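Local coordinates for protein L-amino acid deaminase (Proteus vulgaris, PDB 5I39) that binds FAD and, as a membrane-bound flavoprotein oxidoreductase, probably converts L-amino acids to the corresponding keto acids by oxidative deamination, at residues V235-G240 with L245-L250; Q163-A168 with V277-G282; T21-F26 with E287-T292; S380-E385 with P396-K401. All coordinates share one frame; numbering follows the deposited sequence. Where two conformers were deposited one is given.

Contact 1: V235-G240 with L245-L250; sequences VVVAGG and LFMQNL. With FAD (flavin-adenine dinucleotide), chain B.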
loop_
_atom_site.group_PDB
_atom_site.type_symbol
_atom_site.label_atom_id
_atom_site.label_comp_id
_atom_site.label_asym_id
_atom_site.label_seq_id
_atom_site.Cartn_x
_atom_site.Cartn_y
_atom_site.Cartn_z
ATOM N N VAL A 235 -18.469 11.872 2.377
ATOM C CA VAL A 235 -18.039 10.889 1.388
ATOM C C VAL A 235 -16.518 10.853 1.305
ATOM O O VAL A 235 -15.868 11.896 1.238
ATOM C CB VAL A 235 -18.633 11.190 -0.010
ATOM C CG1 VAL A 235 -18.188 10.151 -1.035
ATOM C CG2 VAL A 235 -20.155 11.230 0.054
ATOM N N VAL A 236 -15.965 9.639 1.305
ATOM C CA VAL A 236 -14.548 9.414 1.042
ATOM C C VAL A 236 -14.433 8.683 -0.289
ATOM O O VAL A 236 -14.985 7.596 -0.452
ATOM C CB VAL A 236 -13.884 8.561 2.137
ATOM C CG1 VAL A 236 -12.426 8.272 1.788
ATOM C CG2 VAL A 236 -13.981 9.257 3.488
ATOM N N VAL A 237 -13.706 9.276 -1.228
ATOM C CA VAL A 237 -13.419 8.624 -2.502
ATOM C C VAL A 237 -12.060 7.939 -2.384
ATOM O O VAL A 237 -11.024 8.603 -2.314
ATOM C CB VAL A 237 -13.462 9.619 -3.675
ATOM C CG1 VAL A 237 -13.078 8.939 -4.985
ATOM C CG2 VAL A 237 -14.861 10.209 -3.780
ATOM N N ALA A 238 -12.090 6.607 -2.364
ATOM C CA ALA A 238 -10.887 5.778 -2.271
ATOM C C ALA A 238 -10.976 4.695 -3.347
ATOM O O ALA A 238 -10.856 3.506 -3.075
ATOM C CB ALA A 238 -10.758 5.177 -0.874
ATOM N N GLY A 239 -11.180 5.138 -4.582
ATOM C CA GLY A 239 -11.454 4.246 -5.703
ATOM C C GLY A 239 -10.246 3.700 -6.433
ATOM O O GLY A 239 -10.393 3.163 -7.528
ATOM N N GLY A 240 -9.053 3.820 -5.853
ATOM C CA GLY A 240 -7.845 3.348 -6.525
ATOM C C GLY A 240 -7.680 4.029 -7.867
ATOM O O GLY A 240 -7.903 5.238 -7.988
ATOM N N LEU A 245 -11.652 8.840 -12.796
ATOM C CA LEU A 245 -12.891 8.655 -13.555
ATOM C C LEU A 245 -14.113 9.075 -12.734
ATOM O O LEU A 245 -14.974 9.814 -13.219
ATOM C CB LEU A 245 -13.026 7.196 -13.993
ATOM C CG LEU A 245 -14.139 6.868 -14.985
ATOM C CD1 LEU A 245 -13.793 7.396 -16.360
ATOM C CD2 LEU A 245 -14.364 5.374 -15.067
ATOM N N PHE A 246 -14.175 8.619 -11.485
ATOM C CA PHE A 246 -15.292 8.952 -10.604
ATOM C C PHE A 246 -15.427 10.468 -10.423
ATOM O O PHE A 246 -16.523 11.026 -10.543
ATOM C CB PHE A 246 -15.133 8.268 -9.243
ATOM C CG PHE A 246 -16.319 8.452 -8.338
ATOM C CD1 PHE A 246 -17.411 7.590 -8.411
ATOM C CD2 PHE A 246 -16.358 9.499 -7.422
ATOM C CE1 PHE A 246 -18.512 7.767 -7.583
ATOM C CE2 PHE A 246 -17.453 9.679 -6.592
ATOM C CZ PHE A 246 -18.531 8.812 -6.671
HETATM N N MSE A 247 -14.307 11.132 -10.157
HETATM C CA MSE A 247 -14.317 12.586 -9.973
HETATM C C MSE A 247 -14.617 13.339 -11.251
HETATM O O MSE A 247 -15.266 14.391 -11.198
HETATM C CB MSE A 247 -13.007 13.064 -9.356
HETATM C CG MSE A 247 -12.768 12.548 -7.931
HETATM SE SE MSE A 247 -14.247 12.855 -6.665
HETATM C CE MSE A 247 -14.492 14.790 -6.923
ATOM N N GLN A 248 -14.176 12.828 -12.403
ATOM C CA GLN A 248 -14.486 13.455 -13.697
ATOM C C GLN A 248 -15.994 13.562 -13.933
ATOM O O GLN A 248 -16.476 14.546 -14.501
ATOM C CB GLN A 248 -13.820 12.704 -14.860
ATOM C CG GLN A 248 -12.478 13.288 -15.260
ATOM C CD GLN A 248 -11.682 12.384 -16.175
ATOM O OE1 GLN A 248 -11.890 11.175 -16.205
ATOM N NE2 GLN A 248 -10.752 12.969 -16.922
ATOM N N ASN A 249 -16.742 12.553 -13.491
ATOM C CA ASN A 249 -18.210 12.592 -13.597
ATOM C C ASN A 249 -18.864 13.644 -12.691
ATOM O O ASN A 249 -20.015 14.007 -12.903
ATOM C CB ASN A 249 -18.816 11.212 -13.333
ATOM C CG ASN A 249 -18.473 10.206 -14.417
ATOM O OD1 ASN A 249 -18.315 10.562 -15.582
ATOM N ND2 ASN A 249 -18.369 8.944 -14.041
ATOM N N LEU A 250 -18.124 14.107 -11.684
ATOM C CA LEU A 250 -18.493 15.259 -10.855
ATOM C C LEU A 250 -17.826 16.576 -11.310
ATOM O O LEU A 250 -17.866 17.576 -10.590
ATOM C CB LEU A 250 -18.131 14.951 -9.398
ATOM C CG LEU A 250 -18.822 13.738 -8.769
ATOM C CD1 LEU A 250 -18.220 13.451 -7.407
ATOM C CD2 LEU A 250 -20.323 13.938 -8.640
HETATM P PA FAD B . -7.415 -0.461 -4.557
HETATM O O1A FAD B . -7.263 -0.685 -6.066
HETATM O O2A FAD B . -6.870 -1.588 -3.701
HETATM O O5B FAD B . -8.940 -0.301 -4.135
HETATM C C5B FAD B . -9.821 0.625 -4.754
HETATM C C4B FAD B . -11.172 -0.064 -4.798
HETATM O O4B FAD B . -12.159 0.880 -5.260
HETATM C C3B FAD B . -11.185 -1.239 -5.778
HETATM O O3B FAD B . -11.471 -2.448 -5.078
HETATM C C2B FAD B . -12.262 -0.823 -6.791
HETATM O O2B FAD B . -13.007 -1.934 -7.324
HETATM C C1B FAD B . -13.116 0.145 -5.991
HETATM N N9A FAD B . -13.879 1.119 -6.777
HETATM C C8A FAD B . -13.414 1.914 -7.720
HETATM N N7A FAD B . -14.371 2.735 -8.203
HETATM C C5A FAD B . -15.465 2.418 -7.525
HETATM C C6A FAD B . -16.852 2.874 -7.518
HETATM N N6A FAD B . -17.253 3.848 -8.360
HETATM N N1A FAD B . -17.716 2.308 -6.652
HETATM C C2A FAD B . -17.327 1.356 -5.794
HETATM N N3A FAD B . -16.082 0.867 -5.753
HETATM C C4A FAD B . -15.152 1.369 -6.577
HETATM N N1 FAD B . 2.526 -0.287 -1.823
HETATM C C2 FAD B . 3.374 -0.486 -0.809
HETATM O O2 FAD B . 3.225 0.201 0.218
HETATM N N3 FAD B . 4.368 -1.403 -0.899
HETATM C C4 FAD B . 4.605 -2.152 -1.982
HETATM O O4 FAD B . 5.505 -2.981 -1.995
HETATM C C4X FAD B . 3.733 -1.980 -3.152
HETATM N N5 FAD B . 3.912 -2.646 -4.325
HETATM C C5X FAD B . 2.981 -2.576 -5.282
HETATM C C6 FAD B . 3.025 -3.411 -6.399
HETATM C C7 FAD B . 2.032 -3.395 -7.374
HETATM C C7M FAD B . 2.081 -4.349 -8.546
HETATM C C8 FAD B . 0.906 -2.459 -7.243
HETATM C C8M FAD B . -0.218 -2.422 -8.251
HETATM C C9 FAD B . 0.871 -1.606 -6.138
HETATM C C9A FAD B . 1.860 -1.624 -5.161
HETATM N N10 FAD B . 1.823 -0.767 -4.055
HETATM C C10 FAD B . 2.663 -0.983 -2.966
HETATM C "C1'" FAD B . 0.794 0.245 -3.923
HETATM C "C2'" FAD B . -0.407 -0.200 -3.166
HETATM O "O2'" FAD B . -0.730 -1.531 -3.553
HETATM C "C3'" FAD B . -1.533 0.775 -3.499
HETATM O "O3'" FAD B . -1.105 2.152 -3.328
HETATM C "C4'" FAD B . -2.763 0.575 -2.646
HETATM O "O4'" FAD B . -3.156 -0.810 -2.658
HETATM C "C5'" FAD B . -3.896 1.435 -3.177
HETATM O "O5'" FAD B . -5.035 1.152 -2.362
HETATM P P FAD B . -6.478 1.730 -2.819
HETATM O O1P FAD B . -7.454 1.335 -1.752
HETATM O O2P FAD B . -6.335 3.181 -3.223
HETATM O O3P FAD B . -6.749 0.967 -4.227
#
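V237 is the residue through which strand 235-237 meets helix 243-248, at F246 and selenomethionine M247. Along the strand, V235 bonds through its backbone to G366 and V368, and V236 to V41 and V43, so 235-237 runs between strands 40-43 and 367-371. V237 then turns its side chain to the helix. With CG1 anti to the backbone N (chi1 177°), both methyls approach the F246 ring obliquely. CG1 of V237 lies 4.1 Å from F246 CD2. V237 CG2 is 3.9 Å from F246 CE2. It also lies 4.0 Å from M247 SE, which a chain bent at chi2 and chi3 folds back toward the strand. Strand 235-237 is one of the parallel strands of the Rossmann-type FAD-binding sheet, and a short turn leads from it to helix 243-248. The chain leaves the strand directly onto the dinucleotide. A238 O is 3.5 Å from C5B of FAD. G239 O comes within 3.3 Å of C8A on the adenine. G240 N lies 3.5 Å from C5B of FAD. On the helix side, F246 CD1 approaches the adenine amino group N6A at 3.7 Å, obliquely to the ring, while A210 touches F246 as well.

Contact 2: Q163-A168 with V277-G282; sequences QRLRGA and VALPGG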
loop_
_atom_site.group_PDB
_atom_site.type_symbol
_atom_site.label_atom_id
_atom_site.label_comp_id
_atom_site.label_asym_id
_atom_site.label_seq_id
_atom_site.Cartn_x
_atom_site.Cartn_y
_atom_site.Cartn_z
ATOM N N GLN A 163 26.077 -11.273 6.253
ATOM C CA GLN A 163 25.026 -12.096 6.853
ATOM C C GLN A 163 23.685 -11.893 6.135
ATOM O O GLN A 163 22.974 -12.866 5.875
ATOM C CB GLN A 163 24.914 -11.814 8.358
ATOM C CG GLN A 163 23.810 -12.567 9.098
ATOM C CD GLN A 163 23.892 -14.082 8.959
ATOM O OE1 GLN A 163 24.978 -14.653 8.854
ATOM N NE2 GLN A 163 22.735 -14.743 8.967
ATOM N N ARG A 164 23.359 -10.643 5.799
ATOM C CA ARG A 164 22.115 -10.338 5.075
ATOM C C ARG A 164 22.118 -10.869 3.641
ATOM O O ARG A 164 21.061 -11.152 3.088
ATOM C CB ARG A 164 21.847 -8.831 5.024
ATOM C CG ARG A 164 21.714 -8.115 6.361
ATOM C CD ARG A 164 20.567 -8.593 7.231
ATOM N NE ARG A 164 19.244 -8.322 6.662
ATOM C CZ ARG A 164 18.098 -8.304 7.350
ATOM N NH1 ARG A 164 18.071 -8.525 8.663
ATOM N NH2 ARG A 164 16.959 -8.054 6.718
ATOM N N LEU A 165 23.299 -10.994 3.042
ATOM C CA LEU A 165 23.436 -11.475 1.664
ATOM C C LEU A 165 24.125 -12.834 1.588
ATOM O O LEU A 165 24.824 -13.134 0.616
ATOM C CB LEU A 165 24.180 -10.430 0.827
ATOM C CG LEU A 165 23.516 -9.054 0.753
ATOM C CD1 LEU A 165 24.399 -8.088 -0.019
ATOM C CD2 LEU A 165 22.140 -9.119 0.109
ATOM N N ARG A 166 23.897 -13.674 2.592
ATOM C CA ARG A 166 24.567 -14.970 2.645
ATOM C C ARG A 166 24.129 -15.855 1.474
ATOM O O ARG A 166 22.948 -15.914 1.128
ATOM C CB ARG A 166 24.358 -15.661 3.996
ATOM C CG ARG A 166 22.932 -16.046 4.350
ATOM C CD ARG A 166 22.862 -16.493 5.804
ATOM N NE ARG A 166 21.497 -16.779 6.246
ATOM C CZ ARG A 166 20.578 -15.863 6.561
ATOM N NH1 ARG A 166 20.836 -14.556 6.479
ATOM N NH2 ARG A 166 19.371 -16.261 6.954
ATOM N N GLY A 167 25.111 -16.491 0.841
ATOM C CA GLY A 167 24.888 -17.292 -0.359
ATOM C C GLY A 167 24.889 -16.529 -1.674
ATOM O O GLY A 167 24.646 -17.126 -2.722
ATOM N N ALA A 168 25.161 -15.223 -1.640
ATOM C CA ALA A 168 25.254 -14.419 -2.858
ATOM C C ALA A 168 26.497 -14.795 -3.655
ATOM O O ALA A 168 27.561 -15.023 -3.077
ATOM C CB ALA A 168 25.296 -12.941 -2.514
ATOM N N VAL A 277 15.807 -7.761 -0.226
ATOM C CA VAL A 277 17.071 -7.492 -0.906
ATOM C C VAL A 277 16.795 -6.776 -2.222
ATOM O O VAL A 277 15.865 -7.136 -2.944
ATOM C CB VAL A 277 17.834 -8.813 -1.148
ATOM C CG1 VAL A 277 19.035 -8.624 -2.068
ATOM C CG2 VAL A 277 18.279 -9.404 0.182
ATOM N N ALA A 278 17.624 -5.776 -2.521
ATOM C CA ALA A 278 17.558 -5.016 -3.767
ATOM C C ALA A 278 18.983 -4.794 -4.260
ATOM O O ALA A 278 19.790 -4.165 -3.567
ATOM C CB ALA A 278 16.860 -3.687 -3.542
ATOM N N LEU A 279 19.292 -5.323 -5.443
ATOM C CA LEU A 279 20.657 -5.296 -5.972
ATOM C C LEU A 279 20.703 -4.752 -7.389
ATOM O O LEU A 279 19.721 -4.876 -8.129
ATOM C CB LEU A 279 21.260 -6.704 -5.993
ATOM C CG LEU A 279 21.248 -7.469 -4.672
ATOM C CD1 LEU A 279 21.591 -8.934 -4.886
ATOM C CD2 LEU A 279 22.211 -6.830 -3.686
ATOM N N PRO A 280 21.858 -4.185 -7.791
ATOM C CA PRO A 280 22.114 -3.892 -9.203
ATOM C C PRO A 280 21.852 -5.105 -10.089
ATOM O O PRO A 280 21.993 -6.240 -9.637
ATOM C CB PRO A 280 23.601 -3.534 -9.222
ATOM C CG PRO A 280 23.860 -2.976 -7.869
ATOM C CD PRO A 280 22.993 -3.774 -6.942
ATOM N N GLY A 281 21.479 -4.849 -11.337
ATOM C CA GLY A 281 21.037 -5.900 -12.254
ATOM C C GLY A 281 19.574 -6.275 -12.085
ATOM O O GLY A 281 19.135 -7.297 -12.609
ATOM N N GLY A 282 18.822 -5.447 -11.360
ATOM C CA GLY A 282 17.390 -5.637 -11.167
ATOM C C GLY A 282 16.994 -6.867 -10.374
ATOM O O GLY A 282 16.025 -7.533 -10.722
#
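R166 NH1 donates to Q163 O at 2.8 Å, the shortest polar bond here, and ties down the helix end that presents L165 to V277. The bond is moderately bent, 151° at the hydrogen. The acceptor lies in the guanidinium plane, whereas the donor is tilted 29° from the carbonyl plane. L165 is the first residue to leave helical geometry after helix 158-164, and it starts a type II beta turn closed by A168 N to L165 O at 3.1 Å, with G167 supplying the positive phi.

The contact itself is apolar and rests on one methyl. L165 has CG anti to its carbonyl carbon (chi1 -59°), and from there CD2 reaches across to the strand, against both branches of V277: 3.8 Å to V277 CG1 and 3.9 Å to V277 CG2. The same CD2 is 4.4 Å from L279 CD2, a looser approach. V277 and L279 point toward the turn and A278 between them points away, the alternation expected of a beta strand. V122 touches both L165 and V277, and W172 touches L165 and L279. R164 sends NH2 to Q119 O. Strand 276-279 pairs in parallel with 117-123 and antiparallel with 283-287, so the turn after helix 158-164 packs onto the large mixed beta sheet, consistent with the substrate-domain sheet of the D-amino acid oxidase-like fold.

Contact 3: T21-F26 with E287-T292; sequences TPRHGF and EQADGT. With EDO (1,2-ethanediol), chain C.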
loop_
_atom_site.group_PDB
_atom_site.type_symbol
_atom_site.label_atom_id
_atom_site.label_comp_id
_atom_site.label_asym_id
_atom_site.label_seq_id
_atom_site.Cartn_x
_atom_site.Cartn_y
_atom_site.Cartn_z
ATOM N N THR A 21 -7.433 -21.736 4.051
ATOM C CA THR A 21 -6.284 -21.363 4.888
ATOM C C THR A 21 -6.380 -19.855 5.103
ATOM O O THR A 21 -7.180 -19.206 4.439
ATOM C CB THR A 21 -4.924 -21.675 4.213
ATOM O OG1 THR A 21 -4.648 -20.710 3.187
ATOM C CG2 THR A 21 -4.894 -23.086 3.627
ATOM N N PRO A 22 -5.542 -19.280 5.995
ATOM C CA PRO A 22 -5.489 -17.810 6.131
ATOM C C PRO A 22 -5.140 -17.020 4.854
ATOM O O PRO A 22 -5.369 -15.815 4.818
ATOM C CB PRO A 22 -4.408 -17.603 7.200
ATOM C CG PRO A 22 -4.450 -18.841 8.014
ATOM C CD PRO A 22 -4.731 -19.942 7.034
ATOM N N ARG A 23 -4.604 -17.693 3.834
ATOM C CA ARG A 23 -4.297 -17.089 2.529
ATOM C C ARG A 23 -5.424 -17.240 1.493
ATOM O O ARG A 23 -5.174 -17.164 0.287
ATOM C CB ARG A 23 -2.983 -17.683 2.006
ATOM C CG ARG A 23 -1.839 -17.403 2.958
ATOM C CD ARG A 23 -0.504 -18.009 2.577
ATOM N NE ARG A 23 0.519 -17.315 3.356
ATOM C CZ ARG A 23 1.148 -16.194 2.992
ATOM N NH1 ARG A 23 0.928 -15.615 1.804
ATOM N NH2 ARG A 23 2.034 -15.653 3.829
ATOM N N HIS A 24 -6.657 -17.428 1.973
ATOM C CA HIS A 24 -7.847 -17.608 1.120
ATOM C C HIS A 24 -8.093 -16.450 0.134
ATOM O O HIS A 24 -8.490 -16.676 -1.009
ATOM C CB HIS A 24 -9.113 -17.908 1.967
ATOM C CG HIS A 24 -9.381 -16.924 3.069
ATOM N ND1 HIS A 24 -9.978 -15.708 2.843
ATOM C CD2 HIS A 24 -9.160 -16.984 4.405
ATOM C CE1 HIS A 24 -10.096 -15.049 3.981
ATOM N NE2 HIS A 24 -9.607 -15.803 4.947
ATOM N N GLY A 25 -7.835 -15.220 0.569
ATOM C CA GLY A 25 -7.976 -14.050 -0.298
ATOM C C GLY A 25 -9.393 -13.758 -0.758
ATOM O O GLY A 25 -9.625 -13.415 -1.911
ATOM N N PHE A 26 -10.334 -13.865 0.168
ATOM C CA PHE A 26 -11.739 -13.552 -0.087
ATOM C C PHE A 26 -12.448 -13.245 1.221
ATOM O O PHE A 26 -12.473 -14.074 2.131
ATOM C CB PHE A 26 -12.487 -14.668 -0.822
ATOM C CG PHE A 26 -13.915 -14.309 -1.137
ATOM C CD1 PHE A 26 -14.216 -13.482 -2.215
ATOM C CD2 PHE A 26 -14.957 -14.745 -0.324
ATOM C CE1 PHE A 26 -15.528 -13.121 -2.493
ATOM C CE2 PHE A 26 -16.272 -14.388 -0.597
ATOM C CZ PHE A 26 -16.556 -13.575 -1.681
ATOM N N GLU A 287 11.175 -12.098 1.492
ATOM C CA GLU A 287 10.599 -13.276 2.128
ATOM C C GLU A 287 9.228 -12.951 2.711
ATOM O O GLU A 287 9.068 -11.971 3.437
ATOM C CB GLU A 287 11.504 -13.810 3.231
ATOM C CG GLU A 287 11.072 -15.197 3.686
ATOM C CD GLU A 287 11.877 -15.753 4.835
ATOM O OE1 GLU A 287 12.598 -14.989 5.505
ATOM O OE2 GLU A 287 11.762 -16.971 5.076
ATOM N N GLN A 288 8.253 -13.795 2.388
ATOM C CA GLN A 288 6.909 -13.710 2.952
ATOM C C GLN A 288 6.850 -14.406 4.309
ATOM O O GLN A 288 7.776 -15.115 4.701
ATOM C CB GLN A 288 5.902 -14.348 1.999
ATOM C CG GLN A 288 5.838 -13.684 0.638
ATOM C CD GLN A 288 4.423 -13.650 0.092
ATOM O OE1 GLN A 288 3.766 -14.682 -0.066
ATOM N NE2 GLN A 288 3.938 -12.477 -0.177
ATOM N N ALA A 289 5.743 -14.216 5.019
ATOM C CA ALA A 289 5.604 -14.738 6.379
ATOM C C ALA A 289 5.621 -16.266 6.445
ATOM O O ALA A 289 5.966 -16.830 7.481
ATOM C CB ALA A 289 4.344 -14.188 7.031
ATOM N N ASP A 290 5.263 -16.919 5.338
ATOM C CA ASP A 290 5.288 -18.384 5.239
ATOM C C ASP A 290 6.558 -18.962 4.606
ATOM O O ASP A 290 6.613 -20.157 4.341
ATOM C CB ASP A 290 4.043 -18.882 4.479
ATOM C CG ASP A 290 4.023 -18.467 3.011
ATOM O OD1 ASP A 290 4.889 -17.672 2.583
ATOM O OD2 ASP A 290 3.122 -18.936 2.288
ATOM N N GLY A 291 7.561 -18.125 4.340
ATOM C CA GLY A 291 8.822 -18.586 3.755
ATOM C C GLY A 291 8.865 -18.652 2.239
ATOM O O GLY A 291 9.902 -18.991 1.679
ATOM N N THR A 292 7.759 -18.342 1.563
ATOM C CA THR A 292 7.790 -18.111 0.119
ATOM C C THR A 292 8.478 -16.765 -0.129
ATOM O O THR A 292 8.702 -15.992 0.809
ATOM C CB THR A 292 6.379 -18.132 -0.504
ATOM O OG1 THR A 292 5.562 -17.119 0.090
ATOM C CG2 THR A 292 5.720 -19.502 -0.316
HETATM C C1 EDO C . -9.390 -10.744 -4.071
HETATM O O1 EDO C . -8.950 -10.861 -5.425
HETATM C C2 EDO C . -10.915 -10.782 -4.020
HETATM O O2 EDO C . -11.408 -11.930 -3.319
#
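R23 lays its guanidinium against the carboxylate of D290, joining two type I beta turns, T21-H24 before the first strand of the FAD-binding sheet and Q288-G291 in the hairpin connection between strands 283-287 and 293-295. The close part is this stack. The two planes are 18° apart, and D290 OD2 sits over one guanidinium face, 3.2 Å from R23 NE. No N-H points at that oxygen, so the pair is a salt bridge of charges alone. An arm extended from CG to NE carries the group across, although the CA atoms of R23 and D290 are 10.0 Å apart, the closest CA pair across the segments.

Two more acids hold R23: NH2 forms a salt bridge with D185 and NH1 with E187, and D185 also accepts from A289 N. Around these charges Q288 is buried, whereas D290 is exposed to solvent. A289 is looser than the stack: its CB stays 4.2 Å from R23 NH2.

An Asx turn fixes D290. Its OD1 accepts from T292 N at 3.1 Å, from above the carboxylate plane, and the syn lone pair of OD1 takes T292 OG1 at 2.6 Å.

Contact 4: S380-E385 with P396-K401; sequences SPVSAE and PVLDPK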
loop_
_atom_site.group_PDB
_atom_site.type_symbol
_atom_site.label_atom_id
_atom_site.label_comp_id
_atom_site.label_asym_id
_atom_site.label_seq_id
_atom_site.Cartn_x
_atom_site.Cartn_y
_atom_site.Cartn_z
ATOM N N SER A 380 -1.157 3.704 4.433
ATOM C CA SER A 380 -2.577 3.636 4.788
ATOM C C SER A 380 -2.940 3.975 6.240
ATOM O O SER A 380 -3.923 4.667 6.445
ATOM C CB SER A 380 -3.195 2.292 4.383
ATOM O OG SER A 380 -2.548 1.191 4.994
ATOM N N PRO A 381 -2.175 3.505 7.249
ATOM C CA PRO A 381 -2.604 3.853 8.615
ATOM C C PRO A 381 -2.607 5.357 8.879
ATOM O O PRO A 381 -3.423 5.853 9.654
ATOM C CB PRO A 381 -1.560 3.157 9.499
ATOM C CG PRO A 381 -1.005 2.072 8.642
ATOM C CD PRO A 381 -0.958 2.679 7.275
ATOM N N VAL A 382 -1.693 6.074 8.238
ATOM C CA VAL A 382 -1.578 7.515 8.425
ATOM C C VAL A 382 -2.461 8.274 7.437
ATOM O O VAL A 382 -3.117 9.239 7.827
ATOM C CB VAL A 382 -0.113 7.984 8.339
ATOM C CG1 VAL A 382 -0.014 9.474 8.645
ATOM C CG2 VAL A 382 0.760 7.210 9.316
ATOM N N SER A 383 -2.486 7.864 6.171
ATOM C CA SER A 383 -3.371 8.543 5.218
ATOM C C SER A 383 -4.841 8.365 5.606
ATOM O O SER A 383 -5.640 9.259 5.363
ATOM C CB SER A 383 -3.105 8.146 3.769
ATOM O OG SER A 383 -3.363 6.787 3.546
ATOM N N ALA A 384 -5.188 7.249 6.250
ATOM C CA ALA A 384 -6.538 7.069 6.796
ATOM C C ALA A 384 -6.871 8.143 7.828
ATOM O O ALA A 384 -7.936 8.761 7.777
ATOM C CB ALA A 384 -6.672 5.697 7.429
ATOM N N GLU A 385 -5.959 8.353 8.773
ATOM C CA GLU A 385 -6.158 9.380 9.793
ATOM C C GLU A 385 -6.254 10.773 9.174
ATOM O O GLU A 385 -7.137 11.555 9.533
ATOM C CB GLU A 385 -5.051 9.353 10.838
ATOM C CG GLU A 385 -5.287 10.355 11.961
ATOM C CD GLU A 385 -4.229 10.346 13.038
ATOM O OE1 GLU A 385 -3.275 9.557 12.947
ATOM O OE2 GLU A 385 -4.350 11.150 13.979
ATOM N N PRO A 396 -4.927 18.636 11.372
ATOM C CA PRO A 396 -4.499 17.411 10.676
ATOM C C PRO A 396 -3.229 16.765 11.242
ATOM O O PRO A 396 -2.337 17.459 11.728
ATOM C CB PRO A 396 -4.272 17.894 9.243
ATOM C CG PRO A 396 -3.881 19.320 9.391
ATOM C CD PRO A 396 -4.658 19.844 10.564
ATOM N N VAL A 397 -3.156 15.439 11.152
ATOM C CA VAL A 397 -2.028 14.672 11.715
ATOM C C VAL A 397 -0.675 15.015 11.072
ATOM O O VAL A 397 0.352 15.045 11.751
ATOM C CB VAL A 397 -2.293 13.142 11.659
ATOM C CG1 VAL A 397 -2.455 12.632 10.226
ATOM C CG2 VAL A 397 -1.203 12.366 12.395
ATOM N N LEU A 398 -0.683 15.254 9.766
ATOM C CA LEU A 398 0.505 15.709 9.050
ATOM C C LEU A 398 0.120 16.899 8.197
ATOM O O LEU A 398 -1.066 17.151 7.962
ATOM C CB LEU A 398 1.091 14.587 8.175
ATOM C CG LEU A 398 1.750 13.390 8.877
ATOM C CD1 LEU A 398 2.160 12.343 7.852
ATOM C CD2 LEU A 398 2.954 13.801 9.714
ATOM N N ASP A 399 1.139 17.631 7.751
ATOM C CA ASP A 399 0.976 18.740 6.814
ATOM C C ASP A 399 0.249 18.243 5.559
ATOM O O ASP A 399 0.787 17.395 4.848
ATOM C CB ASP A 399 2.358 19.301 6.441
ATOM C CG ASP A 399 2.294 20.469 5.460
ATOM O OD1 ASP A 399 1.196 21.005 5.185
ATOM O OD2 ASP A 399 3.373 20.855 4.962
ATOM N N PRO A 400 -0.982 18.740 5.310
ATOM C CA PRO A 400 -1.736 18.253 4.150
ATOM C C PRO A 400 -1.402 18.936 2.820
ATOM O O PRO A 400 -1.832 18.450 1.775
ATOM C CB PRO A 400 -3.185 18.542 4.541
ATOM C CG PRO A 400 -3.101 19.758 5.390
ATOM C CD PRO A 400 -1.765 19.725 6.082
ATOM N N LYS A 401 -0.652 20.040 2.848
ATOM C CA LYS A 401 -0.363 20.809 1.629
ATOM C C LYS A 401 0.286 19.985 0.505
ATOM O O LYS A 401 -0.148 20.080 -0.642
ATOM C CB LYS A 401 0.455 22.065 1.961
ATOM C CG LYS A 401 -0.364 23.117 2.688
ATOM C CD LYS A 401 0.451 24.362 3.001
ATOM C CE LYS A 401 -0.393 25.418 3.700
ATOM N NZ LYS A 401 -1.336 26.109 2.777
#
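Helix 376-392, whose first turn holds the FAD-binding residues G376 and T378 of the Rossmann-type domain, is covered on one side by the loop that follows it, with V382 and E385 facing V397 and L398. The helix is kinked near P381, where the N atoms of 381 and 382 lack their bonds to the preceding turn; A384 N bonds S380 O at 2.9 Å, beyond the kink. V382 and E385 are three residues apart and so lie on the same face.

V382 CG1 meets L398 CD1 at 3.7 Å, the closer of the two apolar pairs of V382, and these two side chains cross at about a right angle. V397 CG1 is more distant, 4.3 Å from V382 CG1. R102 of helix 90-103 is the strongest polar partner of E385: its NH1 forms a salt bridge with E385 OE1, and also a hydrogen bond with P381 O. V397 N in turn bonds D389 OD2, fastening the loop back to its own helix.

E385 leaves the helix with CG anti to the backbone N (chi1 -176°) and an extended chain, which carries its carboxylate out beside V397. E385 CD lies 3.7 Å from V397 CB, and E385 OE1 comes to 3.5 Å from V397 CG2.

From the N terminus, contact 3 opens first, at 21-26 before strand 40-43, and closes 261 residues later at 287-292, the longest loop of the four. Within it, contact 2 opens at 163-168 and closes at 277-282. Within that again lies contact 1, a local strand-to-helix closure at 235-250, so the three nest without crossing. Contact 4 follows in series, joining helix 376-392 to its own trailing loop. Contact 2 packs the turn after helix 158-164 on the large mixed sheet, and contact 3 joins the N-terminal loop to a turn between two of its strands; their nearest atoms are about 7 Å apart. Contacts 1 and 4 belong to the FAD-binding side, also about 7 Å apart at nearest atoms.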